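Local coordinates for protein S-adenosylmethionine:2-demethylmenaquinone methyltransferase (Geobacillus kaustophilus, PDB 2PCN) that belongs to the RraA-like family and assembles as a trimer of compact subunits, each built around a mixed beta sheet, at residues M1-Q9 and Y143-V151. Numbering follows the deposited sequence.
Sequences MKTADLCDQ and YADADGVVV
D145 OD1 takes hydrogen bonds from three donors, across the contact from T3 OG1 at 2.7 Å and, within its own beta hairpin, from the backbone N atoms of D147 and G148. The bond from D147 N closes an Asx turn at the tip of this hairpin, which joins strands 141-145 and 148-152 of the RraA-like fold. T3 OG1 meets OD1 on its syn side, 29° out of the carboxylate plane, whereas G148 N arrives nearly in line with the C-O bond. The other oxygen, OD2, accepts from T3 N at 2.9 Å with a nearly straight N-H...O angle of 168°, although the donor sits well above the carboxylate plane. With chi1 53°, T3 turns OG1 back between its own N and carbonyl carbon, within range of the same carboxylate its N-H uses. D145 thus binds the first turn of the alpha helix spanning residues 3 to 10, just after the N-cap residue K2, where the helix end would probably stabilise its negative charge. A water joins D145 OD2 to A4 N, K2 NZ and D147 OD2; the direct K2-D147 salt bridge is long, and K2 NZ also forms a salt bridge with the carboxylate of D96 of the second subunit, whose backbone N donates to D147 OD2. Farther along the helix the contact is apolar: C7 SG touches V150 CG1, and L6 CD1 lies over one face of the Y143 ring, 3.3 Å from Y143 CG.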
ATOM      1  N   MET A   1     -15.854 -18.349   4.828  1.00 36.30           N
ATOM      2  CA  MET A   1     -14.462 -18.098   4.353  1.00 27.82           C
ATOM      3  C   MET A   1     -13.966 -16.685   4.640  1.00 21.06           C
ATOM      4  O   MET A   1     -12.763 -16.425   4.600  1.00 15.48           O
ATOM      5  CB  MET A   1     -14.359 -18.407   2.854  1.00 33.06           C
ATOM      6  CG  MET A   1     -15.592 -18.036   2.034  1.00 45.00           C
ATOM      7  SD  MET A   1     -15.687 -18.953   0.470  1.00 60.60           S
ATOM      8  CE  MET A   1     -15.284 -17.680  -0.730  1.00 59.91           C
ATOM      9  N   LYS A   2     -14.893 -15.774   4.924  1.00 16.61           N
ATOM     10  CA  LYS A   2     -14.529 -14.396   5.241  1.00 15.61           C
ATOM     11  C   LYS A   2     -13.996 -14.362   6.665  1.00 14.22           C
ATOM     12  O   LYS A   2     -14.601 -14.937   7.570  1.00 12.78           O
ATOM     13  CB  LYS A   2     -15.751 -13.476   5.144  1.00 13.91           C
ATOM     14  CG  LYS A   2     -16.200 -13.167   3.725  1.00 13.42           C
ATOM     15  CD  LYS A   2     -17.485 -12.344   3.709  1.00 15.95           C
ATOM     16  CE  LYS A   2     -17.400 -11.118   4.622  1.00 19.14           C
ATOM     17  NZ  LYS A   2     -16.287 -10.190   4.260  1.00 17.27           N
ATOM     18  N   THR A   3     -12.868 -13.692   6.871  1.00 13.36           N
ATOM     19  CA  THR A   3     -12.302 -13.603   8.209  1.00 11.01           C
ATOM     20  C   THR A   3     -13.244 -12.828   9.121  1.00 13.73           C
ATOM     21  O   THR A   3     -13.289 -13.070  10.323  1.00  9.49           O
ATOM     22  CB  THR A   3     -10.921 -12.914   8.197  1.00  9.54           C
ATOM     23  OG1 THR A   3     -11.017 -11.646   7.532  1.00  9.41           O
ATOM     24  CG2 THR A   3      -9.903 -13.791   7.478  1.00  8.28           C
ATOM     25  N   ALA A   4     -14.003 -11.903   8.541  1.00 11.90           N
ATOM     26  CA  ALA A   4     -14.948 -11.106   9.314  1.00 11.15           C
ATOM     27  C   ALA A   4     -16.025 -12.006   9.910  1.00 15.02           C
ATOM     28  O   ALA A   4     -16.376 -11.868  11.083  1.00 14.93           O
ATOM     29  CB  ALA A   4     -15.583 -10.043   8.426  1.00 15.09           C
ATOM     30  N   ASP A   5     -16.541 -12.932   9.105  1.00 12.33           N
ATOM     31  CA  ASP A   5     -17.577 -13.849   9.575  1.00 13.73           C
ATOM     32  C   ASP A   5     -17.032 -14.831  10.605  1.00 15.40           C
ATOM     33  O   ASP A   5     -17.714 -15.163  11.575  1.00 19.14           O
ATOM     34  CB  ASP A   5     -18.192 -14.628   8.407  1.00 15.67           C
ATOM     35  CG  ASP A   5     -19.001 -13.744   7.477  1.00 22.59           C
ATOM     36  OD1 ASP A   5     -19.580 -12.748   7.958  1.00 28.42           O
ATOM     37  OD2 ASP A   5     -19.073 -14.052   6.271  1.00 21.89           O
ATOM     38  N   LEU A   6     -15.804 -15.294  10.392  1.00 15.26           N
ATOM     39  CA  LEU A   6     -15.172 -16.231  11.318  1.00 14.18           C
ATOM     40  C   LEU A   6     -14.956 -15.585  12.682  1.00 16.76           C
ATOM     41  O   LEU A   6     -15.121 -16.233  13.718  1.00 13.71           O
ATOM     42  CB  LEU A   6     -13.839 -16.715  10.747  1.00 12.95           C
ATOM     43  CG  LEU A   6     -13.983 -17.569   9.487  1.00 13.49           C
ATOM     44  CD1 LEU A   6     -12.612 -17.845   8.880  1.00 20.23           C
ATOM     45  CD2 LEU A   6     -14.699 -18.871   9.844  1.00 16.30           C
ATOM     46  N   CYS A   7     -14.584 -14.309  12.689  1.00 12.51           N
ATOM     47  CA  CYS A   7     -14.379 -13.622  13.954  1.00 13.49           C
ATOM     48  C   CYS A   7     -15.711 -13.464  14.691  1.00 14.65           C
ATOM     49  O   CYS A   7     -15.776 -13.657  15.902  1.00 15.40           O
ATOM     50  CB  CYS A   7     -13.725 -12.253  13.730  1.00 16.37           C
ATOM     51  SG  CYS A   7     -11.945 -12.337  13.338  1.00 15.30           S
ATOM     52  N   ASP A   8     -16.774 -13.136  13.962  1.00 13.85           N
ATOM     53  CA  ASP A   8     -18.085 -12.961  14.587  1.00 15.46           C
ATOM     54  C   ASP A   8     -18.581 -14.247  15.245  1.00 17.87           C
ATOM     55  O   ASP A   8     -19.164 -14.211  16.327  1.00 17.47           O
ATOM     56  CB  ASP A   8     -19.123 -12.496  13.559  1.00 13.22           C
ATOM     57  CG  ASP A   8     -18.877 -11.077  13.075  1.00 19.25           C
ATOM     58  OD1 ASP A   8     -17.999 -10.391  13.641  1.00 21.08           O
ATOM     59  OD2 ASP A   8     -19.574 -10.643  12.131  1.00 19.77           O
ATOM     60  N   GLN A   9     -18.338 -15.379  14.593  1.00 19.36           N
ATOM     61  CA  GLN A   9     -18.776 -16.675  15.110  1.00 23.56           C
ATOM     62  C   GLN A   9     -17.833 -17.378  16.086  1.00 25.70           C
ATOM     63  O   GLN A   9     -18.291 -17.996  17.050  1.00 23.18           O
ATOM     64  CB  GLN A   9     -19.035 -17.648  13.957  1.00 24.37           C
ATOM     65  CG  GLN A   9     -20.209 -17.321  13.061  1.00 39.13           C
ATOM     66  CD  GLN A   9     -20.437 -18.402  12.017  1.00 43.49           C
ATOM     67  OE1 GLN A   9     -20.708 -19.558  12.351  1.00 44.97           O
ATOM     68  NE2 GLN A   9     -20.321 -18.033  10.746  1.00 49.02           N
ATOM     69  N   TYR A 143      -7.017 -18.888   8.024  1.00 10.08           N
ATOM     70  CA  TYR A 143      -7.974 -18.331   7.077  1.00 10.38           C
ATOM     71  C   TYR A 143      -7.490 -16.930   6.740  1.00  9.67           C
ATOM     72  O   TYR A 143      -7.216 -16.129   7.635  1.00  8.82           O
ATOM     73  CB  TYR A 143      -9.362 -18.260   7.713  1.00 12.58           C
ATOM     74  CG  TYR A 143      -9.877 -19.600   8.190  1.00 11.25           C
ATOM     75  CD1 TYR A 143     -10.554 -20.458   7.326  1.00 13.00           C
ATOM     76  CD2 TYR A 143      -9.655 -20.023   9.498  1.00 14.50           C
ATOM     77  CE1 TYR A 143     -10.999 -21.710   7.755  1.00 19.07           C
ATOM     78  CE2 TYR A 143     -10.095 -21.269   9.938  1.00 17.45           C
ATOM     79  CZ  TYR A 143     -10.766 -22.108   9.063  1.00 22.98           C
ATOM     80  OH  TYR A 143     -11.205 -23.338   9.502  1.00 23.90           O
ATOM     81  N   ALA A 144      -7.371 -16.638   5.454  1.00  8.95           N
ATOM     82  CA  ALA A 144      -6.907 -15.326   5.040  1.00 10.84           C
ATOM     83  C   ALA A 144      -7.760 -14.715   3.942  1.00 11.41           C
ATOM     84  O   ALA A 144      -8.327 -15.419   3.105  1.00 10.30           O
ATOM     85  CB  ALA A 144      -5.457 -15.413   4.578  1.00 11.41           C
ATOM     86  N   ASP A 145      -7.857 -13.392   3.963  1.00  7.56           N
ATOM     87  CA  ASP A 145      -8.591 -12.672   2.938  1.00 11.13           C
ATOM     88  C   ASP A 145      -8.198 -11.204   2.965  1.00 12.12           C
ATOM     89  O   ASP A 145      -7.249 -10.822   3.653  1.00  9.41           O
ATOM     90  CB  ASP A 145     -10.115 -12.857   3.084  1.00  6.31           C
ATOM     91  CG  ASP A 145     -10.691 -12.169   4.305  1.00 10.42           C
ATOM     92  OD1 ASP A 145      -9.949 -11.465   5.019  1.00  9.89           O
ATOM     93  OD2 ASP A 145     -11.908 -12.333   4.539  1.00 12.53           O
ATOM     94  N   ALA A 146      -8.917 -10.389   2.205  1.00  8.90           N
ATOM     95  CA  ALA A 146      -8.632  -8.962   2.111  1.00 14.26           C
ATOM     96  C   ALA A 146      -8.664  -8.195   3.434  1.00 13.94           C
ATOM     97  O   ALA A 146      -8.050  -7.133   3.544  1.00 11.17           O
ATOM     98  CB  ALA A 146      -9.593  -8.313   1.114  1.00 11.77           C
ATOM     99  N   ASP A 147      -9.370  -8.718   4.431  1.00 10.04           N
ATOM    100  CA  ASP A 147      -9.462  -8.028   5.719  1.00  7.75           C
ATOM    101  C   ASP A 147      -8.403  -8.420   6.744  1.00  9.70           C
ATOM    102  O   ASP A 147      -8.092  -7.643   7.645  1.00 10.26           O
ATOM    103  CB  ASP A 147     -10.850  -8.225   6.330  1.00  8.22           C
ATOM    104  CG  ASP A 147     -11.940  -7.588   5.497  1.00 13.43           C
ATOM    105  OD1 ASP A 147     -11.700  -6.489   4.958  1.00 10.37           O
ATOM    106  OD2 ASP A 147     -13.036  -8.176   5.394  1.00 11.00           O
ATOM    107  N   GLY A 148      -7.849  -9.619   6.615  1.00 12.31           N
ATOM    108  CA  GLY A 148      -6.839 -10.038   7.569  1.00  8.64           C
ATOM    109  C   GLY A 148      -6.564 -11.526   7.558  1.00 11.21           C
ATOM    110  O   GLY A 148      -6.908 -12.230   6.607  1.00  9.59           O
ATOM    111  N   VAL A 149      -5.936 -12.000   8.629  1.00  6.88           N
ATOM    112  CA  VAL A 149      -5.587 -13.406   8.771  1.00  5.58           C
ATOM    113  C   VAL A 149      -5.893 -13.874  10.189  1.00  5.53           C
ATOM    114  O   VAL A 149      -5.483 -13.242  11.160  1.00  9.76           O
ATOM    115  CB  VAL A 149      -4.082 -13.623   8.495  1.00 11.84           C
ATOM    116  CG1 VAL A 149      -3.725 -15.094   8.676  1.00  7.41           C
ATOM    117  CG2 VAL A 149      -3.735 -13.147   7.086  1.00  8.66           C
ATOM    118  N   VAL A 150      -6.619 -14.982  10.301  1.00  8.56           N
ATOM    119  CA  VAL A 150      -6.973 -15.535  11.599  1.00 10.40           C
ATOM    120  C   VAL A 150      -6.601 -17.011  11.655  1.00 12.95           C
ATOM    121  O   VAL A 150      -6.663 -17.717  10.646  1.00 12.03           O
ATOM    122  CB  VAL A 150      -8.479 -15.364  11.894  1.00  9.98           C
ATOM    123  CG1 VAL A 150      -8.839 -13.883  11.857  1.00  9.81           C
ATOM    124  CG2 VAL A 150      -9.313 -16.145  10.889  1.00 13.31           C
ATOM    125  N   VAL A 151      -6.216 -17.467  12.841  1.00 13.85           N
ATOM    126  CA  VAL A 151      -5.796 -18.849  13.035  1.00 11.30           C
ATOM    127  C   VAL A 151      -6.611 -19.575  14.101  1.00 14.05           C
ATOM    128  O   VAL A 151      -6.818 -19.056  15.196  1.00 13.97           O
ATOM    129  CB  VAL A 151      -4.310 -18.903  13.448  1.00 11.30           C
ATOM    130  CG1 VAL A 151      -3.880 -20.341  13.671  1.00 10.99           C
ATOM    131  CG2 VAL A 151      -3.453 -18.240  12.379  1.00 12.11           C
TER
HETATM  132  O   HOH W   1     -10.358 -17.415   3.959  1.00 12.87           O
HETATM  133  O   HOH W   2     -13.852 -10.615   5.634  1.00  9.72           O